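Local atomic coordinates of glucokinase (Streptomyces griseus, PDB entry 3VGL), a protein that probably catalyses the ATP-dependent phosphorylation of D-glucose to glucose 6-phosphate, the entry step of glycolysis. Residues A[107-112]-A[127-132]; A[203-208]-A[218-223]; A[275-280]-A[290-295]. All coordinates share one frame; numbering follows the deposited sequence.

Interaction 1 (A[107-112]-A[127-132]). With NA (sodium ion), chain C; ANP (phosphoaminophosphonic acid-adenylate ester), chain E.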
loop_
_atom_site.group_PDB
_atom_site.type_symbol
_atom_site.label_atom_id
_atom_site.label_comp_id
_atom_site.label_asym_id
_atom_site.label_seq_id
_atom_site.Cartn_x
_atom_site.Cartn_y
_atom_site.Cartn_z
ATOM N N ASN A 107 -4.457 11.346 -26.269
ATOM C CA ASN A 107 -3.890 10.873 -27.535
ATOM C C ASN A 107 -3.690 12.080 -28.450
ATOM O O ASN A 107 -2.630 12.271 -29.027
ATOM C CB ASN A 107 -4.817 9.869 -28.221
ATOM C CG ASN A 107 -4.819 8.506 -27.562
ATOM O OD1 ASN A 107 -4.172 8.272 -26.514
ATOM N ND2 ASN A 107 -5.557 7.592 -28.161
ATOM N N ALA A 108 -4.702 12.945 -28.492
ATOM C CA ALA A 108 -4.646 14.142 -29.344
ATOM C C ALA A 108 -3.554 15.110 -28.857
ATOM O O ALA A 108 -2.775 15.645 -29.664
ATOM C CB ALA A 108 -6.011 14.809 -29.404
ATOM N N ALA A 109 -3.446 15.295 -27.540
ATOM C CA ALA A 109 -2.380 16.140 -26.981
ATOM C C ALA A 109 -0.986 15.613 -27.363
ATOM O O ALA A 109 -0.107 16.398 -27.728
ATOM C CB ALA A 109 -2.519 16.245 -25.449
ATOM N N ALA A 110 -0.783 14.294 -27.251
ATOM C CA ALA A 110 0.486 13.675 -27.644
ATOM C C ALA A 110 0.815 13.997 -29.103
ATOM O O ALA A 110 1.943 14.414 -29.436
ATOM C CB ALA A 110 0.433 12.167 -27.434
ATOM N N TRP A 111 -0.178 13.800 -29.963
ATOM C CA TRP A 111 -0.017 14.094 -31.380
ATOM C C TRP A 111 0.315 15.584 -31.610
ATOM O O TRP A 111 1.236 15.910 -32.388
ATOM C CB TRP A 111 -1.259 13.641 -32.159
ATOM C CG TRP A 111 -1.091 13.834 -33.634
ATOM C CD1 TRP A 111 -1.680 14.793 -34.409
ATOM C CD2 TRP A 111 -0.245 13.068 -34.504
ATOM N NE1 TRP A 111 -1.251 14.667 -35.721
ATOM C CE2 TRP A 111 -0.377 13.617 -35.805
ATOM C CE3 TRP A 111 0.615 11.972 -34.312
ATOM C CZ2 TRP A 111 0.317 13.097 -36.913
ATOM C CZ3 TRP A 111 1.304 11.459 -35.408
ATOM C CH2 TRP A 111 1.140 12.024 -36.697
ATOM N N GLY A 112 -0.410 16.487 -30.944
ATOM C CA GLY A 112 -0.152 17.940 -31.085
ATOM C C GLY A 112 1.274 18.287 -30.698
ATOM O O GLY A 112 1.948 19.042 -31.384
ATOM N N CYS A 127 3.303 11.049 -23.572
ATOM C CA CYS A 127 2.615 12.202 -22.993
ATOM C C CYS A 127 1.720 11.780 -21.837
ATOM O O CYS A 127 1.052 10.725 -21.885
ATOM C CB CYS A 127 1.758 12.873 -24.056
ATOM S SG CYS A 127 0.805 14.301 -23.505
ATOM N N ILE A 128 1.738 12.584 -20.769
ATOM C CA ILE A 128 0.712 12.501 -19.726
ATOM C C ILE A 128 0.067 13.858 -19.616
ATOM O O ILE A 128 0.742 14.884 -19.764
ATOM C CB ILE A 128 1.230 12.052 -18.328
ATOM C CG1 ILE A 128 2.144 13.092 -17.666
ATOM C CG2 ILE A 128 1.934 10.712 -18.436
ATOM C CD1 ILE A 128 2.358 12.820 -16.145
ATOM N N THR A 129 -1.241 13.875 -19.403
ATOM C CA THR A 129 -1.913 15.148 -19.159
ATOM C C THR A 129 -2.464 15.141 -17.743
ATOM O O THR A 129 -3.007 14.124 -17.278
ATOM C CB THR A 129 -3.023 15.453 -20.172
ATOM O OG1 THR A 129 -4.039 14.443 -20.114
ATOM C CG2 THR A 129 -2.444 15.542 -21.612
ATOM N N LEU A 130 -2.286 16.263 -17.051
ATOM C CA LEU A 130 -2.757 16.421 -15.676
ATOM C C LEU A 130 -3.863 17.452 -15.661
ATOM O O LEU A 130 -3.621 18.627 -15.902
ATOM C CB LEU A 130 -1.593 16.891 -14.788
ATOM C CG LEU A 130 -0.391 15.951 -14.688
ATOM C CD1 LEU A 130 0.721 16.616 -13.893
ATOM C CD2 LEU A 130 -0.805 14.607 -14.040
ATOM N N GLY A 131 -5.074 17.006 -15.353
ATOM C CA GLY A 131 -6.268 17.873 -15.428
ATOM C C GLY A 131 -7.323 17.337 -14.497
ATOM O O GLY A 131 -7.023 16.967 -13.355
ATOM N N THR A 132 -8.566 17.277 -14.972
ATOM C CA THR A 132 -9.625 16.640 -14.183
ATOM C C THR A 132 -9.231 15.215 -13.833
ATOM O O THR A 132 -9.468 14.744 -12.709
ATOM C CB THR A 132 -10.930 16.624 -14.971
ATOM O OG1 THR A 132 -11.266 17.976 -15.271
ATOM C CG2 THR A 132 -12.071 16.037 -14.153
HETATM NA NA NA C . -5.026 8.384 -24.154
HETATM P PB ANP E . -10.059 19.479 -18.291
HETATM O O1B ANP E . -9.672 18.254 -17.455
HETATM O O2B ANP E . -11.521 19.819 -18.311
HETATM N N3B ANP E . -9.548 19.243 -19.910
HETATM P PA ANP E . -7.876 21.039 -17.133
HETATM O O1A ANP E . -7.714 22.556 -16.993
HETATM O O2A ANP E . -6.894 20.251 -17.944
HETATM O O3A ANP E . -9.387 20.782 -17.640
HETATM O "O5'" ANP E . -7.923 20.366 -15.672
HETATM C "C5'" ANP E . -8.784 20.857 -14.640
HETATM C "C4'" ANP E . -8.185 20.527 -13.290
HETATM O "O4'" ANP E . -6.829 20.992 -13.226
HETATM C "C3'" ANP E . -8.939 21.240 -12.196
HETATM O "O3'" ANP E . -8.777 20.469 -11.002
HETATM C "C2'" ANP E . -8.165 22.528 -12.086
HETATM O "O2'" ANP E . -8.308 23.129 -10.811
HETATM C "C1'" ANP E . -6.725 22.112 -12.349
HETATM N N9 ANP E . -5.995 23.147 -13.104
HETATM C C8 ANP E . -6.220 23.565 -14.363
HETATM N N7 ANP E . -5.321 24.539 -14.715
HETATM C C5 ANP E . -4.510 24.701 -13.655
HETATM C C6 ANP E . -3.349 25.567 -13.301
HETATM N N6 ANP E . -2.846 26.460 -14.192
HETATM N N1 ANP E . -2.799 25.397 -12.080
HETATM C C2 ANP E . -3.262 24.522 -11.154
HETATM N N3 ANP E . -4.321 23.719 -11.408
HETATM C C4 ANP E . -4.948 23.785 -12.599
HETATM O O HOH W 1 -6.745 6.638 -24.231
HETATM O O HOH W 2 -5.823 8.888 -21.923
#
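A110 and C127 make the tightest contact between helix 107-112 and strand 127-130, CB against CB at 3.7 Å. The methyl of the preceding residue, A109, faces two partners on the strand: T129 CG2 at 3.9 Å from A109 CB, and C127 SG at 4.3 Å from the same atom. Alanines suit this surface because each adds only a methyl to the helix, which lets the strand's side chains come close; the strand axis passes 8.1 Å from that of the helix at an angle of 121°. With SG anti to the backbone N (chi1 179°), C127 brings its sulfur near the backbone of A110, SG lying 4.1 Å from A110 N. T129 divides its branches: CG2 goes to A109, while OG1 has a weak hydrogen bond with the backbone N of G135.

Beyond this apolar seam, each segment carries a site. N107 turns OD1 to the sodium ion at 2.5 Å, where two waters, N104 OD1 and G136 O complete the shell. At the far end, T132 grips a single phosphate oxygen of the nucleotide analogue twice: its backbone N lies 2.9 Å from ANP O1B (N-H...O 164°) and its OG1 2.7 Å from that oxygen. T132 OG1 is also hydrogen-bonded to T12 OG1. G131 must lack a side chain, since a CB there would run into ANP O2A.

Helix 301-311 packs against A108 and A109, and the strand is flanked by strands 134-140 and 255-259. A central strand leading into a Gly-Thr-Gly turn that wraps the phosphates, then returning as an antiparallel neighbour, is the phosphate-binding hairpin of the actin-like ATPase fold to which ROK kinases belong.

Interaction 2 (A[203-208]-A[218-223]); sequences LGLGDG and ISEAAR. With ANP (phosphoaminophosphonic acid-adenylate ester), chain E.
S219 OG donates a short hydrogen bond, 2.6 Å, to N1 of the adenine in the bound ATP analogue. A chi1 of -70° sets OG anti to the carbonyl carbon, within bonding distance of N1. Serine is apt here, a small donor on a helix close enough to read the ring nitrogen directly.

A different side of helix 218-223 meets segment 203-208, and there a single leucine does the work. L205 CD1 sits over the backbone, 3.6 Å from A221 N, and touches A221 CB at 3.8 Å. The same methyl lies 4.0 Å from E220 CB, alongside the aliphatic root of the glutamate. E220 bends at chi2 (44°), carrying its carboxylate away from the leucine, so that only its hydrocarbon part lines the apolar patch. Alanine at 221 keeps the helix surface low enough for the methyl to reach the main chain.

The contact joins L205, in the segment leading on from helix 200-204, to helix 215-223, which lines the adenine side of the nucleotide site in this actin-like ATPase fold. S219 also touches F233 of helix 227-251 and L268 of helix 267-280, while I218 buries itself against L184, V185 and A188.

The chain turns sharply after L205: G206 N bonds to L203 O at 3.1 Å, and G208 N adds a weak bond to that carbonyl. G208 has a positive phi of 97°, at which a CB would jam against the preceding carbonyl oxygen, hence glycine. D207 OD1 hydrogen-bonds to S209 OG. R223 NH2 forms a salt bridge with E265, whose other carboxylate oxygen bonds the nucleotide, which makes the arginine a second-shell support of that site.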
loop_
_atom_site.group_PDB
_atom_site.type_symbol
_atom_site.label_atom_id
_atom_site.label_comp_id
_atom_site.label_asym_id
_atom_site.label_seq_id
_atom_site.Cartn_x
_atom_site.Cartn_y
_atom_site.Cartn_z
ATOM N N LEU A 203 -5.142 31.248 0.546
ATOM C CA LEU A 203 -6.520 31.559 0.924
ATOM C C LEU A 203 -6.933 32.968 0.486
ATOM O O LEU A 203 -8.071 33.176 0.059
ATOM C CB LEU A 203 -6.735 31.354 2.430
ATOM C CG LEU A 203 -6.505 29.923 2.947
ATOM C CD1 LEU A 203 -6.182 29.937 4.436
ATOM C CD2 LEU A 203 -7.698 29.017 2.659
ATOM N N GLY A 204 -5.994 33.910 0.555
ATOM C CA GLY A 204 -6.226 35.290 0.105
ATOM C C GLY A 204 -6.531 35.435 -1.381
ATOM O O GLY A 204 -7.156 36.406 -1.792
ATOM N N LEU A 205 -6.099 34.469 -2.191
ATOM C CA LEU A 205 -6.362 34.500 -3.631
ATOM C C LEU A 205 -7.771 34.014 -3.962
ATOM O O LEU A 205 -8.253 34.207 -5.081
ATOM C CB LEU A 205 -5.322 33.654 -4.393
ATOM C CG LEU A 205 -3.875 34.170 -4.369
ATOM C CD1 LEU A 205 -2.907 33.101 -4.862
ATOM C CD2 LEU A 205 -3.709 35.461 -5.171
ATOM N N GLY A 206 -8.424 33.374 -2.995
ATOM C CA GLY A 206 -9.780 32.876 -3.183
ATOM C C GLY A 206 -10.770 33.711 -2.401
ATOM O O GLY A 206 -10.718 34.943 -2.434
ATOM N N ASP A 207 -11.676 33.044 -1.694
ATOM C CA ASP A 207 -12.620 33.754 -0.826
ATOM C C ASP A 207 -12.214 33.710 0.658
ATOM O O ASP A 207 -12.953 34.186 1.526
ATOM C CB ASP A 207 -14.056 33.244 -1.032
ATOM C CG ASP A 207 -14.241 31.784 -0.627
ATOM O OD1 ASP A 207 -13.291 31.140 -0.129
ATOM O OD2 ASP A 207 -15.361 31.271 -0.811
ATOM N N GLY A 208 -11.043 33.139 0.934
ATOM C CA GLY A 208 -10.521 33.040 2.298
ATOM C C GLY A 208 -10.799 31.710 2.974
ATOM O O GLY A 208 -10.269 31.436 4.053
ATOM N N ILE A 218 -3.568 27.794 -6.395
ATOM C CA ILE A 218 -2.437 27.029 -5.866
ATOM C C ILE A 218 -1.159 27.352 -6.635
ATOM O O ILE A 218 -0.095 27.553 -6.041
ATOM C CB ILE A 218 -2.727 25.497 -5.906
ATOM C CG1 ILE A 218 -4.008 25.178 -5.138
ATOM C CG2 ILE A 218 -1.540 24.679 -5.339
ATOM C CD1 ILE A 218 -4.574 23.776 -5.421
ATOM N N SER A 219 -1.281 27.451 -7.955
ATOM C CA SER A 219 -0.152 27.779 -8.820
ATOM C C SER A 219 0.394 29.177 -8.511
ATOM O O SER A 219 1.590 29.328 -8.236
ATOM C CB SER A 219 -0.566 27.689 -10.286
ATOM O OG SER A 219 -0.778 26.323 -10.650
ATOM N N GLU A 220 -0.486 30.173 -8.524
ATOM C CA GLU A 220 -0.081 31.546 -8.228
ATOM C C GLU A 220 0.529 31.665 -6.828
ATOM O O GLU A 220 1.575 32.300 -6.652
ATOM C CB GLU A 220 -1.254 32.526 -8.417
ATOM C CG GLU A 220 -0.894 34.024 -8.238
ATOM C CD GLU A 220 0.413 34.442 -8.926
ATOM O OE1 GLU A 220 0.748 33.913 -10.011
ATOM O OE2 GLU A 220 1.113 35.326 -8.380
ATOM N N ALA A 221 -0.125 31.059 -5.838
ATOM C CA ALA A 221 0.392 31.062 -4.473
ATOM C C ALA A 221 1.770 30.409 -4.359
ATOM O O ALA A 221 2.650 30.933 -3.685
ATOM C CB ALA A 221 -0.602 30.418 -3.512
ATOM N N ALA A 222 1.969 29.269 -5.029
ATOM C CA ALA A 222 3.289 28.631 -5.039
ATOM C C ALA A 222 4.377 29.530 -5.646
ATOM O O ALA A 222 5.499 29.570 -5.139
ATOM C CB ALA A 222 3.239 27.247 -5.744
ATOM N N ARG A 223 4.044 30.261 -6.710
ATOM C CA ARG A 223 4.993 31.213 -7.304
ATOM C C ARG A 223 5.419 32.248 -6.281
ATOM O O ARG A 223 6.568 32.699 -6.284
ATOM C CB ARG A 223 4.388 31.952 -8.492
ATOM C CG ARG A 223 4.321 31.142 -9.730
ATOM C CD ARG A 223 3.976 31.961 -10.966
ATOM N NE ARG A 223 3.572 31.003 -11.989
ATOM C CZ ARG A 223 4.419 30.264 -12.701
ATOM N NH1 ARG A 223 5.732 30.389 -12.538
ATOM N NH2 ARG A 223 3.938 29.370 -13.570
HETATM P PB ANP E . -10.059 19.479 -18.291
HETATM O O1B ANP E . -9.672 18.254 -17.455
HETATM O O2B ANP E . -11.521 19.819 -18.311
HETATM N N3B ANP E . -9.548 19.243 -19.910
HETATM P PA ANP E . -7.876 21.039 -17.133
HETATM O O1A ANP E . -7.714 22.556 -16.993
HETATM O O2A ANP E . -6.894 20.251 -17.944
HETATM O O3A ANP E . -9.387 20.782 -17.640
HETATM O "O5'" ANP E . -7.923 20.366 -15.672
HETATM C "C5'" ANP E . -8.784 20.857 -14.640
HETATM C "C4'" ANP E . -8.185 20.527 -13.290
HETATM O "O4'" ANP E . -6.829 20.992 -13.226
HETATM C "C3'" ANP E . -8.939 21.240 -12.196
HETATM O "O3'" ANP E . -8.777 20.469 -11.002
HETATM C "C2'" ANP E . -8.165 22.528 -12.086
HETATM O "O2'" ANP E . -8.308 23.129 -10.811
HETATM C "C1'" ANP E . -6.725 22.112 -12.349
HETATM N N9 ANP E . -5.995 23.147 -13.104
HETATM C C8 ANP E . -6.220 23.565 -14.363
HETATM N N7 ANP E . -5.321 24.539 -14.715
HETATM C C5 ANP E . -4.510 24.701 -13.655
HETATM C C6 ANP E . -3.349 25.567 -13.301
HETATM N N6 ANP E . -2.846 26.460 -14.192
HETATM N N1 ANP E . -2.799 25.397 -12.080
HETATM C C2 ANP E . -3.262 24.522 -11.154
HETATM N N3 ANP E . -4.321 23.719 -11.408
HETATM C C4 ANP E . -4.948 23.785 -12.599
#

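Interaction 3 (A[275-280]-A[290-295]); sequences KSFRRW and AQVLAA
The helical segment 275-280 packs beside strand 291-294 with its nearest alpha carbons, those of F277 and V292, 8.2 Å apart, a gap wide enough to take a phenyl ring. F277 supplies that ring. Its CG lies anti to the backbone N (chi1 168°), which sends the side chain off the helix toward the strand. V292 CG2 comes in obliquely to the ring, 3.5 Å from F277 CD2, and is also near F277 CG at 3.9 Å. The valine keeps CG2 beside its own backbone N, and it is this branch that does the touching. Farther along the ring, F277 CE2 lies 3.6 Å from the carbonyl oxygen of A290, while F277 CZ approaches A290 CB at 4.3 Å. A290 and V292, on alternate positions, one small and one branched, give the ring a largely apolar seat.

Strand 255-259, helix 267-280 and strand 291-294 form a beta-alpha-beta crossover, its two strands parallel neighbours in the sheet, and F277 is a side chain by which the connecting helix lies against it. The ring also meets F256 on the first strand, with planes at about 65°, and L244 and A248 of helix 227-251. Without the ring, as with an alanine here, V292 and F256 would probably lose the surface they pack on, and a gap would open between the helix and the edge of the sheet.

The strand is also held by R274, whose NH2 hydrogen-bonds V292 O. Within the helix, S276 OG lies at the edge of the W280 indole, in its plane, and that indole makes a cation-pi contact with R159 of the second subunit.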
loop_
_atom_site.group_PDB
_atom_site.type_symbol
_atom_site.label_atom_id
_atom_site.label_comp_id
_atom_site.label_asym_id
_atom_site.label_seq_id
_atom_site.Cartn_x
_atom_site.Cartn_y
_atom_site.Cartn_z
ATOM N N LYS A 275 12.499 16.332 -11.038
ATOM C CA LYS A 275 13.356 15.916 -9.921
ATOM C C LYS A 275 12.834 14.605 -9.317
ATOM O O LYS A 275 13.594 13.682 -9.030
ATOM C CB LYS A 275 13.445 17.027 -8.876
ATOM C CG LYS A 275 14.374 18.185 -9.277
ATOM C CD LYS A 275 14.223 19.355 -8.332
ATOM C CE LYS A 275 15.319 20.370 -8.579
ATOM N NZ LYS A 275 15.001 21.642 -7.873
ATOM N N SER A 276 11.519 14.516 -9.162
ATOM C CA SER A 276 10.919 13.282 -8.665
ATOM C C SER A 276 11.162 12.079 -9.596
ATOM O O SER A 276 11.522 10.992 -9.143
ATOM C CB SER A 276 9.424 13.492 -8.489
ATOM O OG SER A 276 8.838 12.270 -8.059
ATOM N N PHE A 277 10.950 12.286 -10.895
ATOM C CA PHE A 277 11.257 11.285 -11.909
ATOM C C PHE A 277 12.681 10.754 -11.736
ATOM O O PHE A 277 12.882 9.546 -11.675
ATOM C CB PHE A 277 11.091 11.894 -13.310
ATOM C CG PHE A 277 11.655 11.038 -14.414
ATOM C CD1 PHE A 277 11.036 9.845 -14.765
ATOM C CD2 PHE A 277 12.785 11.441 -15.113
ATOM C CE1 PHE A 277 11.535 9.043 -15.782
ATOM C CE2 PHE A 277 13.297 10.637 -16.145
ATOM C CZ PHE A 277 12.665 9.448 -16.482
ATOM N N ARG A 278 13.649 11.660 -11.629
ATOM C CA ARG A 278 15.036 11.239 -11.472
ATOM C C ARG A 278 15.295 10.465 -10.180
ATOM O O ARG A 278 16.133 9.547 -10.174
ATOM C CB ARG A 278 16.009 12.407 -11.626
ATOM C CG ARG A 278 16.046 12.987 -13.038
ATOM C CD ARG A 278 16.552 11.993 -14.103
ATOM N NE ARG A 278 17.862 11.424 -13.744
ATOM C CZ ARG A 278 19.028 12.016 -13.964
ATOM N NH1 ARG A 278 19.078 13.192 -14.560
ATOM N NH2 ARG A 278 20.152 11.412 -13.582
ATOM N N ARG A 279 14.572 10.806 -9.100
ATOM C CA ARG A 279 14.711 10.053 -7.848
ATOM C C ARG A 279 14.165 8.644 -7.948
ATOM O O ARG A 279 14.737 7.721 -7.376
ATOM C CB ARG A 279 14.062 10.788 -6.677
ATOM C CG ARG A 279 14.955 11.907 -6.159
ATOM C CD ARG A 279 14.458 12.462 -4.846
ATOM N NE ARG A 279 13.643 13.639 -5.099
ATOM C CZ ARG A 279 12.321 13.631 -5.151
ATOM N NH1 ARG A 279 11.656 12.506 -4.941
ATOM N NH2 ARG A 279 11.671 14.747 -5.412
ATOM N N TRP A 280 13.077 8.472 -8.698
ATOM C CA TRP A 280 12.429 7.167 -8.789
ATOM C C TRP A 280 12.939 6.252 -9.898
ATOM O O TRP A 280 12.715 5.055 -9.849
ATOM C CB TRP A 280 10.907 7.337 -8.942
ATOM C CG TRP A 280 10.226 7.889 -7.745
ATOM C CD1 TRP A 280 9.705 9.149 -7.603
ATOM C CD2 TRP A 280 9.957 7.202 -6.520
ATOM N NE1 TRP A 280 9.146 9.294 -6.354
ATOM C CE2 TRP A 280 9.283 8.108 -5.673
ATOM C CE3 TRP A 280 10.234 5.912 -6.049
ATOM C CZ2 TRP A 280 8.868 7.762 -4.380
ATOM C CZ3 TRP A 280 9.831 5.576 -4.771
ATOM C CH2 TRP A 280 9.152 6.498 -3.953
ATOM N N ALA A 290 15.271 9.779 -19.709
ATOM C CA ALA A 290 14.486 10.573 -20.653
ATOM C C ALA A 290 14.450 12.023 -20.223
ATOM O O ALA A 290 14.659 12.338 -19.046
ATOM C CB ALA A 290 13.066 10.039 -20.688
ATOM N N GLN A 291 14.182 12.906 -21.183
ATOM C CA GLN A 291 13.828 14.282 -20.873
ATOM C C GLN A 291 12.418 14.295 -20.295
ATOM O O GLN A 291 11.593 13.411 -20.597
ATOM C CB GLN A 291 13.847 15.147 -22.128
ATOM C CG GLN A 291 15.246 15.232 -22.738
ATOM C CD GLN A 291 15.227 15.986 -24.034
ATOM O OE1 GLN A 291 14.905 17.159 -24.058
ATOM N NE2 GLN A 291 15.573 15.309 -25.124
ATOM N N VAL A 292 12.171 15.290 -19.454
ATOM C CA VAL A 292 10.828 15.544 -18.923
ATOM C C VAL A 292 10.518 16.987 -19.274
ATOM O O VAL A 292 11.171 17.909 -18.775
ATOM C CB VAL A 292 10.738 15.329 -17.390
ATOM C CG1 VAL A 292 9.299 15.598 -16.917
ATOM C CG2 VAL A 292 11.112 13.889 -17.016
ATOM N N LEU A 293 9.524 17.167 -20.136
ATOM C CA LEU A 293 9.265 18.478 -20.759
ATOM C C LEU A 293 7.841 18.931 -20.574
ATOM O O LEU A 293 6.916 18.121 -20.607
ATOM C CB LEU A 293 9.556 18.428 -22.264
ATOM C CG LEU A 293 10.955 17.937 -22.656
ATOM C CD1 LEU A 293 11.024 17.717 -24.158
ATOM C CD2 LEU A 293 12.012 18.925 -22.190
ATOM N N ALA A 294 7.646 20.236 -20.396
ATOM C CA ALA A 294 6.299 20.788 -20.456
ATOM C C ALA A 294 5.791 20.730 -21.891
ATOM O O ALA A 294 6.560 20.954 -22.839
ATOM C CB ALA A 294 6.307 22.237 -19.984
ATOM N N ALA A 295 4.503 20.438 -22.048
ATOM C CA ALA A 295 3.837 20.622 -23.328
ATOM C C ALA A 295 4.054 22.063 -23.785
ATOM O O ALA A 295 3.727 23.013 -23.071
ATOM C CB ALA A 295 2.331 20.319 -23.193
#

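Interactions 1 and 2 approach the nucleotide from its two ends: 127-132 takes the phosphates through T132, and 218-223 the adenine through S219, although the centres of the two contacts are 26 Å apart. Interactions 1 and 3 share a sheet, strand 255-259 lying between strands 125-130 and 291-294, with centres 16 Å and nearest atoms about 6 Å apart. Interaction 3 is remote from the ligands, but helix 267-280 also supplies L268 behind S219, linking it to interaction 2, 26 Å away between centres. The bound glucose is about 4 Å from the T129 side chain of interaction 1. The contacts follow one another in sequence without touching.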